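Local atomic coordinates of transcriptional regulator, HTH_3 family (Vibrio cholerae, PDB entry 1Y9Q), a protein that probably binds DNA as a two-domain, dimeric transcription regulator, its cupin domain holding a zinc ion and D-methionine. Residues I127-K138 and A165-I176; K9-R20 and I44-T52. One frame throughout, in Å; residues are numbered along the deposited sequence.

Interaction 1: I127-K138 and A165-I176. With ZN (zinc ion), chain B; MED (D-methionine), chain C.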
loop_
_atom_site.group_PDB
_atom_site.type_symbol
_atom_site.label_atom_id
_atom_site.label_comp_id
_atom_site.label_asym_id
_atom_site.label_seq_id
_atom_site.Cartn_x
_atom_site.Cartn_y
_atom_site.Cartn_z
ATOM N N ILE A 127 -2.304 -9.562 14.119
ATOM C CA ILE A 127 -0.946 -9.149 14.466
ATOM C C ILE A 127 0.110 -10.012 13.766
ATOM O O ILE A 127 -0.067 -11.219 13.609
ATOM C CB ILE A 127 -0.766 -9.236 16.007
ATOM C CG1 ILE A 127 -1.638 -8.170 16.681
ATOM C CG2 ILE A 127 0.710 -9.101 16.393
ATOM C CD1 ILE A 127 -1.793 -8.355 18.183
ATOM N N GLU A 128 1.204 -9.394 13.331
ATOM C CA GLU A 128 2.266 -10.150 12.672
ATOM C C GLU A 128 3.589 -10.054 13.399
ATOM O O GLU A 128 3.913 -9.016 13.984
ATOM C CB GLU A 128 2.472 -9.672 11.231
ATOM C CG GLU A 128 1.419 -10.156 10.264
ATOM C CD GLU A 128 1.752 -9.808 8.827
ATOM O OE1 GLU A 128 2.906 -10.038 8.412
ATOM O OE2 GLU A 128 0.860 -9.314 8.116
ATOM N N TYR A 129 4.337 -11.156 13.354
ATOM C CA TYR A 129 5.669 -11.258 13.935
ATOM C C TYR A 129 6.606 -11.548 12.765
ATOM O O TYR A 129 6.255 -12.306 11.859
ATOM C CB TYR A 129 5.767 -12.428 14.912
ATOM C CG TYR A 129 5.041 -12.228 16.214
ATOM C CD1 TYR A 129 5.742 -11.908 17.377
ATOM C CD2 TYR A 129 3.657 -12.376 16.293
ATOM C CE1 TYR A 129 5.086 -11.741 18.590
ATOM C CE2 TYR A 129 2.986 -12.206 17.509
ATOM C CZ TYR A 129 3.709 -11.892 18.650
ATOM O OH TYR A 129 3.069 -11.738 19.857
ATOM N N ILE A 130 7.795 -10.955 12.801
ATOM C CA ILE A 130 8.788 -11.146 11.749
ATOM C C ILE A 130 10.135 -11.490 12.380
ATOM O O ILE A 130 10.548 -10.860 13.354
ATOM C CB ILE A 130 8.986 -9.848 10.917
ATOM C CG1 ILE A 130 7.668 -9.402 10.280
ATOM C CG2 ILE A 130 10.048 -10.071 9.854
ATOM C CD1 ILE A 130 7.170 -10.298 9.168
ATOM N N HIS A 131 10.809 -12.493 11.825
ATOM C CA HIS A 131 12.128 -12.899 12.303
ATOM C C HIS A 131 12.961 -13.175 11.055
ATOM O O HIS A 131 12.658 -14.092 10.285
ATOM C CB HIS A 131 12.037 -14.163 13.166
ATOM C CG HIS A 131 13.311 -14.498 13.877
ATOM N ND1 HIS A 131 13.537 -15.723 14.464
ATOM C CD2 HIS A 131 14.434 -13.769 14.088
ATOM C CE1 HIS A 131 14.744 -15.738 15.002
ATOM N NE2 HIS A 131 15.309 -14.564 14.787
ATOM N N VAL A 132 13.990 -12.362 10.841
ATOM C CA VAL A 132 14.841 -12.509 9.666
ATOM C C VAL A 132 15.810 -13.679 9.791
ATOM O O VAL A 132 16.650 -13.715 10.689
ATOM C CB VAL A 132 15.639 -11.215 9.394
ATOM C CG1 VAL A 132 16.384 -11.333 8.069
ATOM C CG2 VAL A 132 14.693 -10.019 9.353
ATOM N N LEU A 133 15.685 -14.639 8.883
ATOM C CA LEU A 133 16.552 -15.811 8.896
ATOM C C LEU A 133 17.813 -15.588 8.059
ATOM O O LEU A 133 18.886 -16.100 8.389
ATOM C CB LEU A 133 15.796 -17.028 8.359
ATOM C CG LEU A 133 14.497 -17.395 9.085
ATOM C CD1 LEU A 133 13.862 -18.608 8.425
ATOM C CD2 LEU A 133 14.794 -17.683 10.553
ATOM N N GLU A 134 17.681 -14.813 6.988
ATOM C CA GLU A 134 18.806 -14.549 6.103
ATOM C C GLU A 134 18.670 -13.224 5.366
ATOM O O GLU A 134 17.569 -12.828 4.976
ATOM C CB GLU A 134 18.928 -15.674 5.072
ATOM C CG GLU A 134 20.163 -15.571 4.186
ATOM C CD GLU A 134 20.039 -16.395 2.922
ATOM O OE1 GLU A 134 19.618 -17.569 3.013
ATOM O OE2 GLU A 134 20.368 -15.871 1.834
ATOM N N GLY A 135 19.800 -12.545 5.181
ATOM C CA GLY A 135 19.808 -11.283 4.469
ATOM C C GLY A 135 19.339 -10.067 5.241
ATOM O O GLY A 135 19.252 -10.068 6.471
ATOM N N ILE A 136 19.047 -9.013 4.490
ATOM C CA ILE A 136 18.584 -7.754 5.045
ATOM C C ILE A 136 17.247 -7.443 4.378
ATOM O O ILE A 136 17.103 -7.586 3.165
ATOM C CB ILE A 136 19.588 -6.614 4.742
ATOM C CG1 ILE A 136 20.916 -6.890 5.454
ATOM C CG2 ILE A 136 19.011 -5.272 5.180
ATOM C CD1 ILE A 136 21.998 -5.881 5.129
HETATM N N MSE A 137 16.271 -7.028 5.174
HETATM C CA MSE A 137 14.951 -6.714 4.645
HETATM C C MSE A 137 14.370 -5.521 5.392
HETATM O O MSE A 137 14.931 -5.082 6.392
HETATM C CB MSE A 137 14.022 -7.918 4.824
HETATM C CG MSE A 137 13.542 -8.089 6.261
HETATM SE SE MSE A 137 12.201 -9.450 6.463
HETATM C CE MSE A 137 10.759 -8.594 5.481
ATOM N N LYS A 138 13.254 -4.988 4.894
ATOM C CA LYS A 138 12.586 -3.880 5.566
ATOM C C LYS A 138 11.090 -4.175 5.644
ATOM O O LYS A 138 10.538 -4.841 4.779
ATOM C CB LYS A 138 12.850 -2.549 4.847
ATOM C CG LYS A 138 12.601 -2.548 3.350
ATOM C CD LYS A 138 12.887 -1.152 2.779
ATOM C CE LYS A 138 12.634 -1.075 1.281
ATOM N NZ LYS A 138 12.892 0.302 0.769
ATOM N N ALA A 165 10.102 -5.936 2.124
ATOM C CA ALA A 165 11.025 -5.740 1.018
ATOM C C ALA A 165 12.406 -6.300 1.328
ATOM O O ALA A 165 12.935 -6.115 2.423
ATOM C CB ALA A 165 11.131 -4.254 0.686
ATOM N N ALA A 166 12.976 -6.997 0.356
ATOM C CA ALA A 166 14.311 -7.553 0.512
ATOM C C ALA A 166 15.264 -6.438 0.099
ATOM O O ALA A 166 15.116 -5.870 -0.986
ATOM C CB ALA A 166 14.484 -8.758 -0.394
ATOM N N VAL A 167 16.214 -6.097 0.965
ATOM C CA VAL A 167 17.172 -5.047 0.644
ATOM C C VAL A 167 18.347 -5.705 -0.074
ATOM O O VAL A 167 18.891 -5.151 -1.034
ATOM C CB VAL A 167 17.650 -4.309 1.903
ATOM C CG1 VAL A 167 18.480 -3.100 1.506
ATOM C CG2 VAL A 167 16.446 -3.867 2.727
ATOM N N THR A 168 18.747 -6.879 0.407
ATOM C CA THR A 168 19.794 -7.637 -0.258
ATOM C C THR A 168 18.983 -8.342 -1.338
ATOM O O THR A 168 17.759 -8.425 -1.219
ATOM C CB THR A 168 20.441 -8.675 0.682
ATOM O OG1 THR A 168 19.422 -9.361 1.422
ATOM C CG2 THR A 168 21.394 -7.991 1.649
ATOM N N GLU A 169 19.628 -8.839 -2.387
ATOM C CA GLU A 169 18.880 -9.503 -3.452
ATOM C C GLU A 169 17.948 -10.580 -2.917
ATOM O O GLU A 169 16.842 -10.769 -3.427
ATOM C CB GLU A 169 19.826 -10.117 -4.484
ATOM C CG GLU A 169 20.566 -9.095 -5.324
ATOM C CD GLU A 169 19.653 -8.009 -5.857
ATOM O OE1 GLU A 169 18.610 -8.344 -6.451
ATOM O OE2 GLU A 169 19.982 -6.815 -5.683
ATOM N N LYS A 170 18.398 -11.287 -1.890
ATOM C CA LYS A 170 17.596 -12.341 -1.292
ATOM C C LYS A 170 17.465 -12.135 0.209
ATOM O O LYS A 170 18.379 -11.638 0.864
ATOM C CB LYS A 170 18.228 -13.706 -1.571
ATOM C CG LYS A 170 17.544 -14.866 -0.859
ATOM C CD LYS A 170 18.236 -16.189 -1.158
ATOM C CE LYS A 170 17.559 -17.339 -0.433
ATOM N NZ LYS A 170 18.171 -18.662 -0.744
ATOM N N ALA A 171 16.308 -12.506 0.743
ATOM C CA ALA A 171 16.040 -12.397 2.167
ATOM C C ALA A 171 15.006 -13.451 2.509
ATOM O O ALA A 171 14.075 -13.689 1.740
ATOM C CB ALA A 171 15.514 -11.018 2.508
ATOM N N VAL A 172 15.192 -14.095 3.653
ATOM C CA VAL A 172 14.279 -15.127 4.112
ATOM C C VAL A 172 13.871 -14.756 5.526
ATOM O O VAL A 172 14.713 -14.356 6.331
ATOM C CB VAL A 172 14.957 -16.509 4.136
ATOM C CG1 VAL A 172 13.963 -17.569 4.602
ATOM C CG2 VAL A 172 15.493 -16.853 2.750
ATOM N N PHE A 173 12.581 -14.868 5.828
ATOM C CA PHE A 173 12.110 -14.531 7.164
ATOM C C PHE A 173 10.912 -15.361 7.582
ATOM O O PHE A 173 10.142 -15.824 6.741
ATOM C CB PHE A 173 11.761 -13.038 7.246
ATOM C CG PHE A 173 10.611 -12.613 6.359
ATOM C CD1 PHE A 173 9.332 -12.453 6.883
ATOM C CD2 PHE A 173 10.818 -12.334 5.010
ATOM C CE1 PHE A 173 8.276 -12.017 6.081
ATOM C CE2 PHE A 173 9.771 -11.899 4.199
ATOM C CZ PHE A 173 8.496 -11.739 4.737
ATOM N N GLN A 174 10.770 -15.564 8.887
ATOM C CA GLN A 174 9.638 -16.304 9.399
ATOM C C GLN A 174 8.549 -15.276 9.651
ATOM O O GLN A 174 8.819 -14.197 10.181
ATOM C CB GLN A 174 9.961 -17.002 10.721
ATOM C CG GLN A 174 8.757 -17.772 11.261
ATOM C CD GLN A 174 8.928 -18.223 12.693
ATOM O OE1 GLN A 174 9.024 -17.403 13.607
ATOM N NE2 GLN A 174 8.969 -19.537 12.898
ATOM N N ASN A 175 7.324 -15.606 9.267
ATOM C CA ASN A 175 6.209 -14.699 9.476
ATOM C C ASN A 175 5.111 -15.420 10.246
ATOM O O ASN A 175 4.563 -16.408 9.769
ATOM C CB ASN A 175 5.686 -14.203 8.121
ATOM C CG ASN A 175 4.538 -13.205 8.253
ATOM O OD1 ASN A 175 4.503 -12.380 9.171
ATOM N ND2 ASN A 175 3.605 -13.261 7.313
ATOM N N ILE A 176 4.820 -14.941 11.452
ATOM C CA ILE A 176 3.752 -15.516 12.264
ATOM C C ILE A 176 2.569 -14.560 12.149
ATOM O O ILE A 176 2.706 -13.372 12.444
ATOM C CB ILE A 176 4.152 -15.609 13.755
ATOM C CG1 ILE A 176 5.286 -16.614 13.936
ATOM C CG2 ILE A 176 2.942 -15.990 14.598
ATOM C CD1 ILE A 176 5.883 -16.585 15.329
HETATM ZN ZN ZN B . 0.762 -9.259 6.069
HETATM N N MED C . 1.080 -11.454 5.925
HETATM C CA MED C . 1.292 -11.832 4.497
HETATM C C MED C . 1.113 -10.618 3.577
HETATM O O MED C . 0.830 -9.489 4.003
HETATM C CB MED C . 2.699 -12.456 4.346
HETATM C CG MED C . 3.166 -12.954 2.993
HETATM S SD MED C . 2.124 -14.395 2.615
HETATM C CE MED C . 2.566 -15.530 3.856
HETATM O OXT MED C . 1.246 -10.758 2.362
HETATM O O HOH W 1 20.987 -12.680 1.226
#
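M137, present as selenomethionine, lies over one face of the F173 ring. CB rests 3.2 Å from A165 O and also touches the A171 methyl. CG stands between the backbone N and the carbonyl carbon (chi1 76°), and the chain then bends at chi3. SE comes 3.5 Å from F173 CD2, a Met-aromatic contact, while the terminal CE sits 3.8 Å from the ring centroid, close to the ring normal, as a CH-pi contact. An unbranched, flexible methionine side chain suits this place because it can lie along a flat ring; the selenium takes the place of its sulfur. I130 CD1 reaches the same ring at CE1, 3.7 Å away; both residues are buried on the same side of the sheet, where I109 also touches F173 and L148 and F156 touch I130. This is the cupin beta-barrel: strands 127-134 and 171-178 run antiparallel in one sheet, and the chain then passes into the other, where 137-141 pairs with 162-166. At the passage lies a classic beta bulge, with L133 N and E134 N both donating to V172 O from the same face of its carbonyl plane. G135 follows with positive phi, a conformation natural to glycine, and I136 N then gives a nearly straight bond (177°) to T168 OG1, 3.1 Å away. T168 OG1 in turn donates to K170 O, so this one hydroxyl braces its own loop and accepts from the facing one. Toward the start of strand 127-134, E128 OE2 binds the zinc ion at 2.0 Å alongside H122, H162, Y164 and the amino N and carboxylate O of D-methionine.

Interaction 2: K9-R20 and I44-T52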
loop_
_atom_site.group_PDB
_atom_site.type_symbol
_atom_site.label_atom_id
_atom_site.label_comp_id
_atom_site.label_asym_id
_atom_site.label_seq_id
_atom_site.Cartn_x
_atom_site.Cartn_y
_atom_site.Cartn_z
ATOM N N LYS A 9 -5.481 -21.675 -10.221
ATOM C CA LYS A 9 -6.721 -20.959 -10.478
ATOM C C LYS A 9 -7.947 -21.752 -10.063
ATOM O O LYS A 9 -8.842 -21.210 -9.420
ATOM C CB LYS A 9 -6.846 -20.605 -11.965
ATOM C CG LYS A 9 -5.792 -19.653 -12.479
ATOM C CD LYS A 9 -6.060 -19.283 -13.931
ATOM C CE LYS A 9 -4.982 -18.351 -14.467
ATOM N NZ LYS A 9 -5.253 -17.957 -15.875
ATOM N N SER A 10 -7.992 -23.030 -10.430
ATOM C CA SER A 10 -9.148 -23.853 -10.086
ATOM C C SER A 10 -9.259 -24.075 -8.583
ATOM O O SER A 10 -10.361 -24.051 -8.025
ATOM C CB SER A 10 -9.091 -25.200 -10.811
ATOM O OG SER A 10 -7.991 -25.975 -10.384
ATOM N N GLN A 11 -8.127 -24.289 -7.926
ATOM C CA GLN A 11 -8.140 -24.496 -6.483
ATOM C C GLN A 11 -8.720 -23.274 -5.771
ATOM O O GLN A 11 -9.605 -23.398 -4.925
ATOM C CB GLN A 11 -6.727 -24.765 -5.963
ATOM C CG GLN A 11 -6.587 -24.573 -4.460
ATOM C CD GLN A 11 -7.474 -25.501 -3.647
ATOM O OE1 GLN A 11 -7.873 -25.168 -2.528
ATOM N NE2 GLN A 11 -7.773 -26.677 -4.195
ATOM N N ILE A 12 -8.217 -22.096 -6.116
ATOM C CA ILE A 12 -8.697 -20.865 -5.497
ATOM C C ILE A 12 -10.138 -20.563 -5.887
ATOM O O ILE A 12 -10.948 -20.157 -5.054
ATOM C CB ILE A 12 -7.815 -19.657 -5.898
ATOM C CG1 ILE A 12 -6.382 -19.874 -5.408
ATOM C CG2 ILE A 12 -8.380 -18.371 -5.306
ATOM C CD1 ILE A 12 -6.269 -20.085 -3.913
ATOM N N ALA A 13 -10.454 -20.759 -7.161
ATOM C CA ALA A 13 -11.801 -20.495 -7.653
ATOM C C ALA A 13 -12.842 -21.294 -6.875
ATOM O O ALA A 13 -13.810 -20.732 -6.339
ATOM C CB ALA A 13 -11.887 -20.837 -9.147
ATOM N N ASN A 14 -12.641 -22.607 -6.810
ATOM C CA ASN A 14 -13.584 -23.469 -6.113
ATOM C C ASN A 14 -13.700 -23.214 -4.608
ATOM O O ASN A 14 -14.808 -23.169 -4.074
ATOM C CB ASN A 14 -13.248 -24.945 -6.363
ATOM C CG ASN A 14 -13.354 -25.330 -7.838
ATOM O OD1 ASN A 14 -14.143 -24.752 -8.588
ATOM N ND2 ASN A 14 -12.567 -26.321 -8.252
ATOM N N GLN A 15 -12.578 -23.045 -3.917
ATOM C CA GLN A 15 -12.649 -22.816 -2.470
ATOM C C GLN A 15 -13.194 -21.431 -2.129
ATOM O O GLN A 15 -13.923 -21.280 -1.149
ATOM C CB GLN A 15 -11.283 -23.026 -1.814
ATOM C CG GLN A 15 -11.295 -22.940 -0.267
ATOM C CD GLN A 15 -12.267 -23.915 0.400
ATOM O OE1 GLN A 15 -12.868 -24.771 -0.255
ATOM N NE2 GLN A 15 -12.419 -23.785 1.714
ATOM N N LEU A 16 -12.868 -20.427 -2.940
ATOM C CA LEU A 16 -13.380 -19.081 -2.688
ATOM C C LEU A 16 -14.898 -19.114 -2.738
ATOM O O LEU A 16 -15.573 -18.528 -1.894
ATOM C CB LEU A 16 -12.872 -18.087 -3.732
ATOM C CG LEU A 16 -13.581 -16.722 -3.729
ATOM C CD1 LEU A 16 -13.548 -16.113 -2.326
ATOM C CD2 LEU A 16 -12.917 -15.788 -4.742
ATOM N N LYS A 17 -15.426 -19.804 -3.738
ATOM C CA LYS A 17 -16.869 -19.921 -3.895
ATOM C C LYS A 17 -17.457 -20.632 -2.677
ATOM O O LYS A 17 -18.472 -20.208 -2.134
ATOM C CB LYS A 17 -17.193 -20.703 -5.172
ATOM C CG LYS A 17 -18.657 -20.654 -5.576
ATOM C CD LYS A 17 -18.889 -21.440 -6.861
ATOM C CE LYS A 17 -20.349 -21.397 -7.286
ATOM N NZ LYS A 17 -20.558 -22.110 -8.580
ATOM N N ASN A 18 -16.809 -21.710 -2.243
ATOM C CA ASN A 18 -17.293 -22.455 -1.084
ATOM C C ASN A 18 -17.313 -21.543 0.142
ATOM O O ASN A 18 -18.325 -21.444 0.835
ATOM C CB ASN A 18 -16.397 -23.661 -0.805
ATOM C CG ASN A 18 -17.028 -24.636 0.165
ATOM O OD1 ASN A 18 -17.455 -24.254 1.263
ATOM N ND2 ASN A 18 -17.087 -25.905 -0.229
ATOM N N LEU A 19 -16.191 -20.876 0.405
ATOM C CA LEU A 19 -16.103 -19.970 1.547
ATOM C C LEU A 19 -17.196 -18.909 1.484
ATOM O O LEU A 19 -17.864 -18.636 2.490
ATOM C CB LEU A 19 -14.723 -19.296 1.595
ATOM C CG LEU A 19 -13.525 -20.201 1.920
ATOM C CD1 LEU A 19 -12.222 -19.417 1.778
ATOM C CD2 LEU A 19 -13.674 -20.745 3.346
ATOM N N ARG A 20 -17.395 -18.325 0.305
ATOM C CA ARG A 20 -18.411 -17.285 0.133
ATOM C C ARG A 20 -19.821 -17.827 0.349
ATOM O O ARG A 20 -20.597 -17.272 1.125
ATOM C CB ARG A 20 -18.319 -16.662 -1.269
ATOM C CG ARG A 20 -19.358 -15.571 -1.520
ATOM C CD ARG A 20 -19.156 -14.867 -2.852
ATOM N NE ARG A 20 -19.407 -15.736 -4.003
ATOM C CZ ARG A 20 -20.615 -16.081 -4.441
ATOM N NH1 ARG A 20 -21.702 -15.638 -3.827
ATOM N NH2 ARG A 20 -20.734 -16.860 -5.508
ATOM N N ILE A 44 -12.383 -14.579 -10.689
ATOM C CA ILE A 44 -11.620 -15.525 -9.886
ATOM C C ILE A 44 -12.403 -16.817 -9.684
ATOM O O ILE A 44 -11.859 -17.912 -9.840
ATOM C CB ILE A 44 -11.259 -14.934 -8.500
ATOM C CG1 ILE A 44 -10.278 -13.771 -8.674
ATOM C CG2 ILE A 44 -10.644 -16.015 -7.615
ATOM C CD1 ILE A 44 -9.977 -13.007 -7.385
ATOM N N GLU A 45 -13.678 -16.692 -9.333
ATOM C CA GLU A 45 -14.500 -17.873 -9.112
ATOM C C GLU A 45 -14.727 -18.670 -10.398
ATOM O O GLU A 45 -15.017 -19.862 -10.341
ATOM C CB GLU A 45 -15.851 -17.496 -8.490
ATOM C CG GLU A 45 -15.750 -16.868 -7.105
ATOM C CD GLU A 45 -17.078 -16.877 -6.351
ATOM O OE1 GLU A 45 -18.141 -16.987 -7.004
ATOM O OE2 GLU A 45 -17.059 -16.766 -5.105
ATOM N N ARG A 46 -14.593 -18.019 -11.552
ATOM C CA ARG A 46 -14.773 -18.717 -12.827
ATOM C C ARG A 46 -13.452 -19.264 -13.362
ATOM O O ARG A 46 -13.420 -19.912 -14.409
ATOM C CB ARG A 46 -15.390 -17.791 -13.878
ATOM C CG ARG A 46 -16.868 -17.511 -13.678
ATOM C CD ARG A 46 -17.483 -16.935 -14.946
ATOM N NE ARG A 46 -16.904 -15.644 -15.308
ATOM C CZ ARG A 46 -17.154 -14.508 -14.665
ATOM N NH1 ARG A 46 -17.978 -14.501 -13.625
ATOM N NH2 ARG A 46 -16.577 -13.380 -15.057
ATOM N N GLY A 47 -12.368 -18.997 -12.642
ATOM C CA GLY A 47 -11.062 -19.467 -13.067
ATOM C C GLY A 47 -10.509 -18.675 -14.237
ATOM O O GLY A 47 -9.695 -19.181 -15.009
ATOM N N GLU A 48 -10.939 -17.426 -14.364
ATOM C CA GLU A 48 -10.487 -16.572 -15.457
ATOM C C GLU A 48 -9.277 -15.708 -15.140
ATOM O O GLU A 48 -8.522 -15.339 -16.042
ATOM C CB GLU A 48 -11.633 -15.682 -15.925
ATOM C CG GLU A 48 -12.660 -16.412 -16.760
ATOM C CD GLU A 48 -13.865 -15.556 -17.069
ATOM O OE1 GLU A 48 -13.683 -14.351 -17.352
ATOM O OE2 GLU A 48 -14.992 -16.092 -17.039
ATOM N N SER A 49 -9.089 -15.372 -13.871
ATOM C CA SER A 49 -7.949 -14.551 -13.491
ATOM C C SER A 49 -7.201 -15.179 -12.330
ATOM O O SER A 49 -7.806 -15.731 -11.411
ATOM C CB SER A 49 -8.397 -13.145 -13.098
ATOM O OG SER A 49 -8.810 -13.105 -11.744
ATOM N N SER A 50 -5.878 -15.092 -12.388
ATOM C CA SER A 50 -5.009 -15.635 -11.351
ATOM C C SER A 50 -4.741 -14.556 -10.306
ATOM O O SER A 50 -4.035 -13.582 -10.570
ATOM C CB SER A 50 -3.689 -16.093 -11.973
ATOM O OG SER A 50 -3.139 -15.063 -12.781
ATOM N N PRO A 51 -5.306 -14.716 -9.104
ATOM C CA PRO A 51 -5.102 -13.724 -8.049
ATOM C C PRO A 51 -3.690 -13.718 -7.476
ATOM O O PRO A 51 -3.012 -14.739 -7.436
ATOM C CB PRO A 51 -6.149 -14.108 -7.012
ATOM C CG PRO A 51 -6.220 -15.598 -7.160
ATOM C CD PRO A 51 -6.227 -15.777 -8.659
ATOM N N THR A 52 -3.251 -12.545 -7.046
ATOM C CA THR A 52 -1.929 -12.410 -6.458
ATOM C C THR A 52 -2.067 -12.754 -4.983
ATOM O O THR A 52 -3.181 -12.844 -4.457
ATOM C CB THR A 52 -1.423 -10.970 -6.569
ATOM O OG1 THR A 52 -2.342 -10.097 -5.899
ATOM C CG2 THR A 52 -1.312 -10.555 -8.032
HETATM O O HOH W 2 -15.532 -22.326 -9.399
#
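E45 OE2 receives R20 NE at 2.8 Å in an almost straight bond (170°), and E45 OE1 takes R20 NH2 at 3.0 Å. This side-on, two-nitrogen salt bridge ties helix 5-22 to the end of helix 38-45 in the helix-turn-helix domain. Both oxygens are met on their syn sides, and the guanidinium and carboxylate planes stand 31° apart. R20 starts extended and bends at chi3 (67°), which brings the edge of its guanidinium to the carboxylate; R20 NH1 is held separately by L25 O. A glutamate suits the spot because its extended chain sits as a knob among A13, L16, K17 and R20, its methylene CG against L16 CD2 and its charge carried on to the arginine. Nearer the domain core the contact turns apolar. I44 CG2 meets L16 CD2 at 3.7 Å and also touches I12 CG2, whose other neighbour is P51 CG; I59 of helix 53-63 packs on both L16 and I44. A13 has just a methyl, and this small side chain allows the helix end to come close, with CB 3.0 Å from I44 O. Helix 38-45 finishes in a Schellman motif, where G47 adopts the positive phi that glycine accepts readily and its N bonds back to I44 O. Past this turn K9, extended beyond CG, runs over the loop, its aliphatic part doing the packing: CD lies near G47 O and CE 3.6 Å from S50 CB, while S50 OG bonds to D86. At the outer margin one water donates to both E45 O, at 2.7 Å, and N14 OD1.

The two contacts belong to different domains and follow in series, interaction 2 closing before interaction 1 opens. Their centres lie 29 Å apart, on opposite sides of the chain's centre, with nearest atoms about 14 Å from each other, so they do not touch and share no helix or strand. Interaction 2 joins helix 5-22 to the end of helix 38-45 and the loop that follows, in the domain that probably contacts DNA; interaction 1 pairs strands within each of the two sheets of the cupin barrel and so spans both. The D-methionine pocket at its zinc site also takes in I53 and W57 of helix 53-63, so the ligand lies where the domains meet, consistent with a link between ligand binding and the DNA-binding part.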